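Local coordinates for protein response regulator aspartate phosphatase I (Bacillus subtilis subsp. subtilis, PDB 4I1A) that dephosphorylates the sporulation phosphotransferase Spo0F and induces excision and transfer of the mobile element ICEBs1 by inactivating its repressor ImmR, at residues L101-Y106 / S131-V136; F305-G310 / Q319-A324; I189-L194 / L204-K209; D138-A143 / R174-Y179. All coordinates share one frame; numbering follows the deposited sequence.

Contact 1. Residues L101-Y106 / S131-V136; sequences LEYYFY and SKLSEV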
loop_
_atom_site.group_PDB
_atom_site.type_symbol
_atom_site.label_atom_id
_atom_site.label_comp_id
_atom_site.label_asym_id
_atom_site.label_seq_id
_atom_site.Cartn_x
_atom_site.Cartn_y
_atom_site.Cartn_z
ATOM N N LEU A 101 11.383 10.660 31.813
ATOM C CA LEU A 101 11.819 11.832 31.063
ATOM C C LEU A 101 12.924 11.479 30.076
ATOM O O LEU A 101 12.992 12.039 28.982
ATOM C CB LEU A 101 12.306 12.930 32.010
ATOM C CG LEU A 101 11.458 14.204 32.062
ATOM C CD1 LEU A 101 10.094 13.932 32.691
ATOM C CD2 LEU A 101 12.193 15.316 32.802
ATOM N N GLU A 102 13.789 10.548 30.473
ATOM C CA GLU A 102 14.919 10.132 29.648
ATOM C C GLU A 102 14.489 9.284 28.453
ATOM O O GLU A 102 14.974 9.479 27.333
ATOM C CB GLU A 102 15.941 9.366 30.489
ATOM C CG GLU A 102 17.216 9.019 29.735
ATOM C CD GLU A 102 18.238 8.331 30.610
ATOM O OE1 GLU A 102 17.887 7.956 31.749
ATOM O OE2 GLU A 102 19.394 8.167 30.158
ATOM N N TYR A 103 13.591 8.334 28.700
ATOM C CA TYR A 103 12.997 7.544 27.630
ATOM C C TYR A 103 12.294 8.461 26.644
ATOM O O TYR A 103 12.429 8.294 25.433
ATOM C CB TYR A 103 12.019 6.513 28.198
ATOM C CG TYR A 103 10.828 6.197 27.306
ATOM C CD1 TYR A 103 10.941 5.319 26.233
ATOM C CD2 TYR A 103 9.582 6.760 27.559
ATOM C CE1 TYR A 103 9.846 5.027 25.432
ATOM C CE2 TYR A 103 8.492 6.474 26.766
ATOM C CZ TYR A 103 8.625 5.609 25.707
ATOM O OH TYR A 103 7.525 5.336 24.925
ATOM N N TYR A 104 11.558 9.435 27.176
ATOM C CA TYR A 104 10.836 10.398 26.349
ATOM C C TYR A 104 11.770 11.098 25.372
ATOM O O TYR A 104 11.438 11.251 24.201
ATOM C CB TYR A 104 10.103 11.433 27.206
ATOM C CG TYR A 104 8.792 10.947 27.801
ATOM C CD1 TYR A 104 8.152 9.817 27.305
ATOM C CD2 TYR A 104 8.190 11.630 28.858
ATOM C CE1 TYR A 104 6.953 9.376 27.849
ATOM C CE2 TYR A 104 6.993 11.196 29.405
ATOM C CZ TYR A 104 6.380 10.070 28.900
ATOM O OH TYR A 104 5.189 9.636 29.442
ATOM N N PHE A 105 12.941 11.510 25.846
ATOM C CA PHE A 105 13.879 12.201 24.974
ATOM C C PHE A 105 14.316 11.313 23.814
ATOM O O PHE A 105 14.202 11.701 22.650
ATOM C CB PHE A 105 15.104 12.699 25.737
ATOM C CG PHE A 105 16.265 13.023 24.844
ATOM C CD1 PHE A 105 16.232 14.134 24.017
ATOM C CD2 PHE A 105 17.381 12.204 24.809
ATOM C CE1 PHE A 105 17.294 14.429 23.179
ATOM C CE2 PHE A 105 18.450 12.494 23.974
ATOM C CZ PHE A 105 18.404 13.607 23.158
ATOM N N TYR A 106 14.815 10.123 24.135
ATOM C CA TYR A 106 15.230 9.171 23.111
ATOM C C TYR A 106 14.068 8.794 22.189
ATOM O O TYR A 106 14.260 8.581 20.993
ATOM C CB TYR A 106 15.844 7.921 23.747
ATOM C CG TYR A 106 17.212 8.152 24.356
ATOM C CD1 TYR A 106 18.123 9.025 23.765
ATOM C CD2 TYR A 106 17.591 7.506 25.526
ATOM C CE1 TYR A 106 19.372 9.245 24.321
ATOM C CE2 TYR A 106 18.839 7.719 26.090
ATOM C CZ TYR A 106 19.727 8.589 25.483
ATOM O OH TYR A 106 20.975 8.806 26.037
ATOM N N SER A 131 15.225 0.310 25.914
ATOM C CA SER A 131 15.960 -0.153 27.091
ATOM C C SER A 131 15.579 0.662 28.324
ATOM O O SER A 131 15.499 0.133 29.432
ATOM C CB SER A 131 17.474 -0.093 26.863
ATOM O OG SER A 131 17.934 1.247 26.800
ATOM N N LYS A 132 15.340 1.955 28.120
ATOM C CA LYS A 132 14.937 2.847 29.200
ATOM C C LYS A 132 13.414 2.844 29.348
ATOM O O LYS A 132 12.839 3.676 30.054
ATOM C CB LYS A 132 15.464 4.263 28.947
ATOM C CG LYS A 132 16.941 4.306 28.553
ATOM C CD LYS A 132 17.764 5.148 29.512
ATOM C CE LYS A 132 19.245 5.125 29.152
ATOM N NZ LYS A 132 19.864 3.785 29.362
ATOM N N LEU A 133 12.771 1.899 28.665
ATOM C CA LEU A 133 11.335 1.675 28.788
ATOM C C LEU A 133 11.086 0.797 30.013
ATOM O O LEU A 133 9.947 0.475 30.341
ATOM C CB LEU A 133 10.793 1.001 27.518
ATOM C CG LEU A 133 9.286 0.803 27.280
ATOM C CD1 LEU A 133 8.617 2.037 26.671
ATOM C CD2 LEU A 133 9.035 -0.420 26.407
ATOM N N SER A 134 12.168 0.409 30.687
ATOM C CA SER A 134 12.080 -0.374 31.916
ATOM C C SER A 134 11.244 0.383 32.937
ATOM O O SER A 134 10.481 -0.208 33.700
ATOM C CB SER A 134 13.475 -0.629 32.492
ATOM O OG SER A 134 14.445 -0.721 31.461
ATOM N N GLU A 135 11.394 1.703 32.929
ATOM C CA GLU A 135 10.648 2.578 33.816
ATOM C C GLU A 135 9.467 3.210 33.097
ATOM O O GLU A 135 9.357 4.435 33.028
ATOM C CB GLU A 135 11.563 3.673 34.353
ATOM C CG GLU A 135 12.631 3.184 35.310
ATOM C CD GLU A 135 13.598 4.283 35.673
ATOM O OE1 GLU A 135 13.903 5.102 34.780
ATOM O OE2 GLU A 135 14.041 4.337 36.843
ATOM N N VAL A 136 8.591 2.366 32.559
ATOM C CA VAL A 136 7.394 2.833 31.870
ATOM C C VAL A 136 6.150 2.565 32.717
ATOM O O VAL A 136 6.061 1.554 33.416
ATOM C CB VAL A 136 7.241 2.163 30.494
ATOM C CG1 VAL A 136 6.905 0.688 30.660
ATOM C CG2 VAL A 136 6.180 2.877 29.663
#
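Tyr103 and Leu133 lie side by side and point the same way. They join the first turn of helix 102-115 to the loop after helix 119-129, at one end of the TPR-like array of antiparallel helices. Leu133 CD1 reaches Tyr103 CE1 at 3.5 Å, stays within contact of CZ and the hydroxyl, and meets the ring obliquely. Leu133 has CG anti to the backbone N (chi1 -172°), which swings this methyl back to the tyrosine. Lower down, Tyr103 CB rests against the carbonyl, 3.5 Å from Lys132 O. The Tyr103 hydroxyl makes a weak hydrogen bond to Glu141 on helix 139-155. A serine in place of Tyr103 would probably leave the Leu133 methyl without its ring and Glu141 without this donor. Glu102 and Lys132 meet through the lysine methylenes. The extended glutamate sets OE2 3.2 Å from Lys132 CE, and Lys132 CD is 3.4 Å from Glu102 CD. The lysine bends at its last torsion (chi4 -68°), and NZ stays 4.5 Å from Glu102 OE2, beyond a salt bridge. The same Lys132 CE also touches the edge of the Tyr106 ring, near its plane, 4.0 Å from Tyr106 CE2.

Contact 2. Residues F305-G310 / Q319-A324; sequences FKILEG and QLIKNA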
loop_
_atom_site.group_PDB
_atom_site.type_symbol
_atom_site.label_atom_id
_atom_site.label_comp_id
_atom_site.label_asym_id
_atom_site.label_seq_id
_atom_site.Cartn_x
_atom_site.Cartn_y
_atom_site.Cartn_z
ATOM N N PHE A 305 -1.703 5.128 -15.012
ATOM C CA PHE A 305 -2.829 5.111 -15.963
ATOM C C PHE A 305 -2.361 4.934 -17.411
ATOM O O PHE A 305 -2.997 4.223 -18.189
ATOM C CB PHE A 305 -3.729 6.341 -15.813
ATOM C CG PHE A 305 -4.704 6.230 -14.676
ATOM C CD1 PHE A 305 -5.779 5.348 -14.749
ATOM C CD2 PHE A 305 -4.528 6.972 -13.512
ATOM C CE1 PHE A 305 -6.676 5.224 -13.686
ATOM C CE2 PHE A 305 -5.426 6.855 -12.448
ATOM C CZ PHE A 305 -6.500 5.986 -12.540
ATOM N N LYS A 306 -1.211 5.516 -17.746
ATOM C CA LYS A 306 -0.625 5.324 -19.078
ATOM C C LYS A 306 -0.288 3.863 -19.400
ATOM O O LYS A 306 -0.331 3.453 -20.566
ATOM C CB LYS A 306 0.594 6.229 -19.307
ATOM C CG LYS A 306 0.288 7.727 -19.239
ATOM C CD LYS A 306 -1.029 8.086 -19.953
ATOM C CE LYS A 306 -1.671 9.376 -19.395
ATOM N NZ LYS A 306 -2.037 9.281 -17.933
ATOM N N ILE A 307 0.041 3.079 -18.376
ATOM C CA ILE A 307 0.280 1.648 -18.569
ATOM C C ILE A 307 -1.028 0.932 -18.912
ATOM O O ILE A 307 -1.088 0.146 -19.862
ATOM C CB ILE A 307 0.911 0.975 -17.322
ATOM C CG1 ILE A 307 2.323 1.521 -17.066
ATOM C CG2 ILE A 307 0.949 -0.561 -17.497
ATOM C CD1 ILE A 307 2.902 1.075 -15.704
ATOM N N LEU A 308 -2.082 1.222 -18.149
ATOM C CA LEU A 308 -3.400 0.676 -18.445
ATOM C C LEU A 308 -3.850 1.095 -19.852
ATOM O O LEU A 308 -4.369 0.283 -20.622
ATOM C CB LEU A 308 -4.414 1.155 -17.404
ATOM C CG LEU A 308 -4.220 0.681 -15.960
ATOM C CD1 LEU A 308 -5.468 0.992 -15.165
ATOM C CD2 LEU A 308 -3.845 -0.830 -15.852
ATOM N N GLU A 309 -3.627 2.365 -20.185
ATOM C CA GLU A 309 -3.987 2.882 -21.493
ATOM C C GLU A 309 -3.312 2.125 -22.624
ATOM O O GLU A 309 -3.954 1.767 -23.621
ATOM C CB GLU A 309 -3.632 4.360 -21.610
ATOM C CG GLU A 309 -4.122 4.972 -22.921
ATOM C CD GLU A 309 -3.781 6.448 -23.024
ATOM O OE1 GLU A 309 -3.211 6.989 -22.047
ATOM O OE2 GLU A 309 -4.073 7.058 -24.082
ATOM N N GLY A 310 -2.013 1.882 -22.476
ATOM C CA GLY A 310 -1.270 1.194 -23.521
ATOM C C GLY A 310 -1.698 -0.260 -23.601
ATOM O O GLY A 310 -1.735 -0.847 -24.671
ATOM N N GLN A 319 4.278 1.766 -26.668
ATOM C CA GLN A 319 5.270 2.754 -26.249
ATOM C C GLN A 319 4.814 3.504 -24.993
ATOM O O GLN A 319 5.644 3.929 -24.189
ATOM C CB GLN A 319 5.660 3.711 -27.384
ATOM C CG GLN A 319 4.614 4.749 -27.739
ATOM C CD GLN A 319 3.507 4.201 -28.625
ATOM O OE1 GLN A 319 3.357 2.984 -28.784
ATOM N NE2 GLN A 319 2.728 5.103 -29.217
ATOM N N LEU A 320 3.497 3.627 -24.813
ATOM C CA LEU A 320 2.943 4.252 -23.615
ATOM C C LEU A 320 3.342 3.469 -22.357
ATOM O O LEU A 320 3.647 4.054 -21.319
ATOM C CB LEU A 320 1.412 4.344 -23.701
ATOM C CG LEU A 320 0.729 5.169 -24.791
ATOM C CD1 LEU A 320 -0.758 4.812 -24.850
ATOM C CD2 LEU A 320 0.926 6.673 -24.558
ATOM N N ILE A 321 3.311 2.143 -22.451
ATOM C CA ILE A 321 3.730 1.279 -21.348
ATOM C C ILE A 321 5.212 1.530 -21.034
ATOM O O ILE A 321 5.584 1.776 -19.882
ATOM C CB ILE A 321 3.495 -0.214 -21.698
ATOM C CG1 ILE A 321 2.023 -0.444 -22.074
ATOM C CG2 ILE A 321 3.921 -1.132 -20.536
ATOM C CD1 ILE A 321 1.743 -1.818 -22.661
ATOM N N LYS A 322 6.035 1.487 -22.083
ATOM C CA LYS A 322 7.462 1.792 -22.012
ATOM C C LYS A 322 7.758 3.148 -21.358
ATOM O O LYS A 322 8.446 3.218 -20.329
ATOM C CB LYS A 322 8.058 1.770 -23.420
ATOM C CG LYS A 322 9.554 2.017 -23.479
ATOM C CD LYS A 322 10.001 2.436 -24.889
ATOM C CE LYS A 322 11.511 2.274 -25.046
ATOM N NZ LYS A 322 11.980 2.561 -26.425
ATOM N N ASN A 323 7.245 4.220 -21.955
ATOM C CA ASN A 323 7.502 5.560 -21.428
ATOM C C ASN A 323 7.046 5.719 -19.983
ATOM O O ASN A 323 7.685 6.395 -19.190
ATOM C CB ASN A 323 6.866 6.623 -22.313
ATOM C CG ASN A 323 7.380 6.567 -23.747
ATOM O OD1 ASN A 323 6.684 6.958 -24.684
ATOM N ND2 ASN A 323 8.601 6.063 -23.922
ATOM N N ALA A 324 5.951 5.067 -19.632
ATOM C CA ALA A 324 5.477 5.127 -18.264
ATOM C C ALA A 324 6.475 4.461 -17.300
ATOM O O ALA A 324 6.721 4.988 -16.208
ATOM C CB ALA A 324 4.124 4.487 -18.165
#
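Lys306 meets the second helix with its root: CB is 4.1 Å from Ala324 CB, and Lys306 O faces Leu320 CB at 3.7 Å. Its chain bends away at chi2 (-42°), and NZ bonds to Ser302 O within its own helix. Ile307 comes next. Its CG1 presses on Ala324 CB at 3.6 Å, while its CG2 meets Ile321 CG2 at 4.3 Å. Both isoleucines also touch Val344 of helix 334-351. The segments form an antiparallel helical hairpin of the TPR array, with axes 7.5 Å apart at closest and crossing at -160°. The backbones come closest at Ile307 and Ile321. On the solvent-facing flank, Glu309 CG lies 3.9 Å from Leu320 CD1, the extended glutamate crossing the leucine branch at a slant. At Gly310 the missing side chain lets Leu320 and Ile321 lie against the backbone. Gly310 CA touches Leu320 CD1, and Ile321 CD1 lies 3.9 Å from Gly310 C.

Contact 3. Residues I189-L194 / L204-K209; sequences IVAGNL and LEQFLK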
loop_
_atom_site.group_PDB
_atom_site.type_symbol
_atom_site.label_atom_id
_atom_site.label_comp_id
_atom_site.label_asym_id
_atom_site.label_seq_id
_atom_site.Cartn_x
_atom_site.Cartn_y
_atom_site.Cartn_z
ATOM N N ILE A 189 -0.592 -2.148 9.739
ATOM C CA ILE A 189 0.834 -2.467 9.681
ATOM C C ILE A 189 1.016 -3.978 9.528
ATOM O O ILE A 189 1.790 -4.432 8.682
ATOM C CB ILE A 189 1.597 -1.974 10.932
ATOM C CG1 ILE A 189 1.366 -0.480 11.154
ATOM C CG2 ILE A 189 3.090 -2.251 10.800
ATOM C CD1 ILE A 189 1.983 0.385 10.092
ATOM N N VAL A 190 0.304 -4.748 10.351
ATOM C CA VAL A 190 0.382 -6.200 10.287
ATOM C C VAL A 190 0.069 -6.662 8.872
ATOM O O VAL A 190 0.863 -7.371 8.246
ATOM C CB VAL A 190 -0.577 -6.879 11.295
ATOM C CG1 VAL A 190 -0.657 -8.377 11.023
ATOM C CG2 VAL A 190 -0.112 -6.622 12.735
ATOM N N ALA A 191 -1.076 -6.214 8.368
ATOM C CA ALA A 191 -1.549 -6.564 7.027
ATOM C C ALA A 191 -0.642 -6.062 5.898
ATOM O O ALA A 191 -0.461 -6.760 4.903
ATOM C CB ALA A 191 -2.941 -6.054 6.829
ATOM N N GLY A 192 -0.087 -4.856 6.043
ATOM C CA GLY A 192 0.898 -4.341 5.097
ATOM C C GLY A 192 2.135 -5.235 5.046
ATOM O O GLY A 192 2.670 -5.523 3.974
ATOM N N ASN A 193 2.595 -5.673 6.213
ATOM C CA ASN A 193 3.721 -6.597 6.282
ATOM C C ASN A 193 3.393 -7.935 5.625
ATOM O O ASN A 193 4.208 -8.494 4.893
ATOM C CB ASN A 193 4.132 -6.813 7.730
ATOM C CG ASN A 193 4.973 -5.674 8.274
ATOM O OD1 ASN A 193 6.034 -5.369 7.736
ATOM N ND2 ASN A 193 4.506 -5.043 9.353
ATOM N N LEU A 194 2.188 -8.435 5.885
ATOM C CA LEU A 194 1.702 -9.658 5.256
ATOM C C LEU A 194 1.631 -9.520 3.731
ATOM O O LEU A 194 1.952 -10.465 3.006
ATOM C CB LEU A 194 0.339 -10.064 5.843
ATOM C CG LEU A 194 0.410 -10.543 7.295
ATOM C CD1 LEU A 194 -0.952 -10.663 7.942
ATOM C CD2 LEU A 194 1.170 -11.874 7.380
ATOM N N LEU A 204 -5.976 -10.122 4.093
ATOM C CA LEU A 204 -7.413 -9.910 3.978
ATOM C C LEU A 204 -8.138 -10.130 5.317
ATOM O O LEU A 204 -9.058 -9.383 5.664
ATOM C CB LEU A 204 -8.010 -10.809 2.887
ATOM C CG LEU A 204 -9.534 -10.713 2.756
ATOM C CD1 LEU A 204 -9.956 -9.361 2.167
ATOM C CD2 LEU A 204 -10.104 -11.872 1.953
ATOM N N GLU A 205 -7.728 -11.152 6.069
ATOM C CA GLU A 205 -8.340 -11.402 7.374
ATOM C C GLU A 205 -8.119 -10.205 8.285
ATOM O O GLU A 205 -9.033 -9.782 8.990
ATOM C CB GLU A 205 -7.794 -12.674 8.030
ATOM C CG GLU A 205 -8.119 -13.977 7.310
ATOM C CD GLU A 205 -7.156 -15.104 7.685
ATOM O OE1 GLU A 205 -6.558 -15.045 8.787
ATOM O OE2 GLU A 205 -6.982 -16.041 6.872
ATOM N N GLN A 206 -6.904 -9.658 8.270
ATOM C CA GLN A 206 -6.607 -8.473 9.070
ATOM C C GLN A 206 -7.494 -7.294 8.682
ATOM O O GLN A 206 -8.148 -6.693 9.536
ATOM C CB GLN A 206 -5.143 -8.072 8.934
ATOM C CG GLN A 206 -4.190 -8.940 9.735
ATOM C CD GLN A 206 -4.553 -9.007 11.206
ATOM O OE1 GLN A 206 -4.786 -7.986 11.854
ATOM N NE2 GLN A 206 -4.612 -10.221 11.739
ATOM N N PHE A 207 -7.508 -6.969 7.390
ATOM C CA PHE A 207 -8.283 -5.841 6.883
ATOM C C PHE A 207 -9.776 -6.026 7.145
ATOM O O PHE A 207 -10.484 -5.048 7.383
ATOM C CB PHE A 207 -8.024 -5.615 5.384
ATOM C CG PHE A 207 -6.669 -5.012 5.073
ATOM C CD1 PHE A 207 -6.237 -3.857 5.714
ATOM C CD2 PHE A 207 -5.832 -5.596 4.131
ATOM C CE1 PHE A 207 -4.997 -3.300 5.422
ATOM C CE2 PHE A 207 -4.585 -5.045 3.838
ATOM C CZ PHE A 207 -4.171 -3.896 4.482
ATOM N N LEU A 208 -10.259 -7.267 7.103
ATOM C CA LEU A 208 -11.671 -7.531 7.416
ATOM C C LEU A 208 -11.989 -7.178 8.865
ATOM O O LEU A 208 -13.069 -6.668 9.165
ATOM C CB LEU A 208 -12.068 -8.980 7.117
ATOM C CG LEU A 208 -12.231 -9.290 5.619
ATOM C CD1 LEU A 208 -12.371 -10.788 5.383
ATOM C CD2 LEU A 208 -13.420 -8.542 5.019
ATOM N N LYS A 209 -11.046 -7.439 9.761
ATOM C CA LYS A 209 -11.227 -7.061 11.153
ATOM C C LYS A 209 -11.240 -5.546 11.255
ATOM O O LYS A 209 -12.044 -4.971 11.976
ATOM C CB LYS A 209 -10.134 -7.656 12.047
ATOM C CG LYS A 209 -10.291 -9.149 12.297
ATOM C CD LYS A 209 -9.499 -9.604 13.527
ATOM C CE LYS A 209 -7.996 -9.476 13.318
ATOM N NZ LYS A 209 -7.237 -9.558 14.604
#
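Ala191 and Gln206 bring the two backbones together, with CA atoms 5.8 Å apart. Segments 189-194 and 204-209 are both helical and run antiparallel at 159°. Their axes approach to 8.7 Å. Ala191 points its methyl at the other helix, where it settles over one face of the Phe207 ring. This is a CH-pi contact: Ala191 CB is 3.6 Å from the ring centroid and 19° off the normal. The methyl is displaced toward the rim, so its nearest ring atom is Phe207 CZ at 3.4 Å. Phe207 has CG anti to its carbonyl carbon (chi1 -73°), and this carries the ring back across the gap between the helices. The ring also touches Asn229, Ile230 and Cys233 of the next helix, 220-236. Beside the ring, Gln206 uses its aliphatic part. Its CB lies 3.7 Å from Ala191 CB. Its CG meets Val190 CG1 at 3.8 Å and Leu194 CD1 at 4.1 Å, crossing the leucine at about a right angle. Val190 also packs on Ala166 of the preceding helix, 159-173. Both segments fall in the predicted third TPR. Counted from its start, Ala191 and Phe207 occupy positions 8 and 24, where the TPR consensus has a small residue on helix A and an aromatic one on helix B.

Contact 4. Residues D138-A143 / R174-Y179; sequences DEIEKA and REYEEY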
loop_
_atom_site.group_PDB
_atom_site.type_symbol
_atom_site.label_atom_id
_atom_site.label_comp_id
_atom_site.label_asym_id
_atom_site.label_seq_id
_atom_site.Cartn_x
_atom_site.Cartn_y
_atom_site.Cartn_z
ATOM N N ASP A 138 2.110 3.539 32.012
ATOM C CA ASP A 138 0.905 3.084 31.331
ATOM C C ASP A 138 1.210 2.053 30.251
ATOM O O ASP A 138 2.253 2.100 29.598
ATOM C CB ASP A 138 0.157 4.273 30.722
ATOM C CG ASP A 138 -1.322 3.994 30.527
ATOM O OD1 ASP A 138 -1.708 2.806 30.496
ATOM O OD2 ASP A 138 -2.102 4.965 30.405
ATOM N N GLU A 139 0.278 1.125 30.070
ATOM C CA GLU A 139 0.405 0.087 29.064
ATOM C C GLU A 139 0.337 0.707 27.671
ATOM O O GLU A 139 0.844 0.137 26.697
ATOM C CB GLU A 139 -0.722 -0.932 29.235
ATOM C CG GLU A 139 -0.298 -2.387 29.084
ATOM C CD GLU A 139 -1.473 -3.349 29.184
ATOM O OE1 GLU A 139 -1.286 -4.554 28.910
ATOM O OE2 GLU A 139 -2.585 -2.899 29.534
ATOM N N ILE A 140 -0.284 1.879 27.580
ATOM C CA ILE A 140 -0.528 2.494 26.282
ATOM C C ILE A 140 0.540 3.490 25.827
ATOM O O ILE A 140 0.543 3.888 24.663
ATOM C CB ILE A 140 -1.931 3.135 26.192
ATOM C CG1 ILE A 140 -2.043 4.330 27.142
ATOM C CG2 ILE A 140 -3.004 2.094 26.467
ATOM C CD1 ILE A 140 -2.038 5.676 26.436
ATOM N N GLU A 141 1.432 3.901 26.726
ATOM C CA GLU A 141 2.598 4.665 26.288
ATOM C C GLU A 141 3.632 3.701 25.703
ATOM O O GLU A 141 4.394 4.063 24.811
ATOM C CB GLU A 141 3.195 5.518 27.414
ATOM C CG GLU A 141 2.983 7.034 27.243
ATOM C CD GLU A 141 3.646 7.615 25.984
ATOM O OE1 GLU A 141 3.173 8.664 25.488
ATOM O OE2 GLU A 141 4.643 7.036 25.494
ATOM N N LYS A 142 3.641 2.470 26.213
ATOM C CA LYS A 142 4.404 1.379 25.618
ATOM C C LYS A 142 3.848 1.052 24.240
ATOM O O LYS A 142 4.597 0.888 23.270
ATOM C CB LYS A 142 4.298 0.123 26.479
ATOM C CG LYS A 142 5.319 0.014 27.587
ATOM C CD LYS A 142 5.159 -1.296 28.361
ATOM C CE LYS A 142 4.021 -1.224 29.378
ATOM N NZ LYS A 142 3.950 -2.447 30.228
ATOM N N ALA A 143 2.524 0.936 24.170
ATOM C CA ALA A 143 1.860 0.596 22.922
ATOM C C ALA A 143 2.165 1.667 21.882
ATOM O O ALA A 143 2.501 1.350 20.749
ATOM C CB ALA A 143 0.354 0.439 23.127
ATOM N N ARG A 174 -6.141 -3.342 21.478
ATOM C CA ARG A 174 -7.446 -3.999 21.346
ATOM C C ARG A 174 -8.345 -3.812 22.567
ATOM O O ARG A 174 -9.540 -3.544 22.429
ATOM C CB ARG A 174 -7.280 -5.500 21.086
ATOM C CG ARG A 174 -6.568 -5.845 19.807
ATOM C CD ARG A 174 -7.137 -7.097 19.164
ATOM N NE ARG A 174 -7.182 -8.225 20.088
ATOM C CZ ARG A 174 -6.268 -9.188 20.142
ATOM N NH1 ARG A 174 -5.226 -9.170 19.318
ATOM N NH2 ARG A 174 -6.397 -10.176 21.019
ATOM N N GLU A 175 -7.760 -3.965 23.754
ATOM C CA GLU A 175 -8.498 -3.875 25.012
ATOM C C GLU A 175 -9.128 -2.502 25.224
ATOM O O GLU A 175 -10.351 -2.363 25.203
ATOM C CB GLU A 175 -7.577 -4.204 26.186
ATOM C CG GLU A 175 -6.886 -5.553 26.068
ATOM C CD GLU A 175 -7.864 -6.712 25.972
ATOM O OE1 GLU A 175 -8.379 -7.148 27.029
ATOM O OE2 GLU A 175 -8.115 -7.185 24.839
ATOM N N TYR A 176 -8.279 -1.501 25.440
ATOM C CA TYR A 176 -8.710 -0.118 25.611
ATOM C C TYR A 176 -9.629 0.333 24.472
ATOM O O TYR A 176 -9.171 0.789 23.429
ATOM C CB TYR A 176 -7.491 0.802 25.705
ATOM C CG TYR A 176 -6.627 0.582 26.934
ATOM C CD1 TYR A 176 -5.676 -0.435 26.974
ATOM C CD2 TYR A 176 -6.754 1.405 28.051
ATOM C CE1 TYR A 176 -4.881 -0.631 28.101
ATOM C CE2 TYR A 176 -5.965 1.218 29.177
ATOM C CZ TYR A 176 -5.033 0.200 29.198
ATOM O OH TYR A 176 -4.250 0.016 30.319
ATOM N N GLU A 177 -10.934 0.212 24.696
ATOM C CA GLU A 177 -11.935 0.497 23.672
ATOM C C GLU A 177 -11.976 1.961 23.217
ATOM O O GLU A 177 -12.702 2.302 22.283
ATOM C CB GLU A 177 -13.325 0.046 24.142
ATOM C CG GLU A 177 -13.736 0.563 25.520
ATOM C CD GLU A 177 -13.416 -0.413 26.647
ATOM O OE1 GLU A 177 -14.103 -0.362 27.694
ATOM O OE2 GLU A 177 -12.483 -1.229 26.492
ATOM N N GLU A 178 -11.198 2.817 23.873
ATOM C CA GLU A 178 -11.099 4.217 23.476
ATOM C C GLU A 178 -10.070 4.390 22.363
ATOM O O GLU A 178 -9.895 5.487 21.830
ATOM C CB GLU A 178 -10.690 5.092 24.662
ATOM C CG GLU A 178 -11.351 4.729 25.975
ATOM C CD GLU A 178 -10.545 3.724 26.775
ATOM O OE1 GLU A 178 -9.798 4.147 27.684
ATOM O OE2 GLU A 178 -10.658 2.512 26.497
ATOM N N TYR A 179 -9.379 3.309 22.017
ATOM C CA TYR A 179 -8.265 3.412 21.085
ATOM C C TYR A 179 -8.466 2.681 19.752
ATOM O O TYR A 179 -7.500 2.226 19.142
ATOM C CB TYR A 179 -6.957 2.995 21.768
ATOM C CG TYR A 179 -6.523 3.968 22.843
ATOM C CD1 TYR A 179 -5.741 5.076 22.531
ATOM C CD2 TYR A 179 -6.917 3.793 24.167
ATOM C CE1 TYR A 179 -5.352 5.975 23.515
ATOM C CE2 TYR A 179 -6.530 4.681 25.154
ATOM C CZ TYR A 179 -5.750 5.770 24.824
ATOM O OH TYR A 179 -5.366 6.657 25.802
#
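Ile140 sets its CG2 methyl over one face of the Tyr176 ring. CG2 is 3.7 Å from the centroid and 11° off the normal, a CH-pi contact almost over the ring centre. The other branch of Ile140 ends at Tyr179, with CD1 3.5 Å from Tyr179 OH, and the two side chains cross at about a right angle. The isoleucine thus grips two tyrosines. To do so it holds CG1 between the backbone N and the carbonyl carbon (chi1 66°), a crowded position. The Tyr176 hydroxyl gives a weak hydrogen bond to Glu139 OE2 at 3.4 Å. This oxygen lies in the ring plane at its edge, while the carboxylate is turned 72° from the ring. A leucine at Tyr176 would probably leave Glu139 without this donor and Ile140 CG2 without an aromatic face. Further out, Asp138 is the N-cap of helix 139-155 and takes a weak bond from Ile140 N to OD1 (3.4 Å). In the loop, Tyr179 N bonds to Tyr176 O at 2.9 Å, which ties the two tyrosines together in one turn. Segment 174-179 falls in the predicted second TPR. Glu139 and Ala143 rest on Ile172 of helix 159-173, and Glu141 touches Tyr104 of helix 102-115. Within this antiparallel TPR array the contact joins the start of helix 139-155 to the loop between helices 159-173 and 180-196.

Overall arrangement
Along the chain the order is contact 1, contact 4, contact 3, contact 2. Contacts 1 and 4 are neighbours on the surface, with centres about 18 Å apart. They touch through Tyr103, Leu133 and Val136 against Glu141 and Lys142 on helix 139-155. Contact 3 is buried nearer the middle, its centre about 19 Å from that of contact 4. Contact 2 lies on the opposite side of the chain's centre, about 51 Å from contact 1 between centres. Contacts 1, 4 and 3 fall within the first six modelled helices; contact 2 follows after four more, 220-236 to 279-295. Each joins segments close in the chain, as in a repeat array of stacked neighbouring helices.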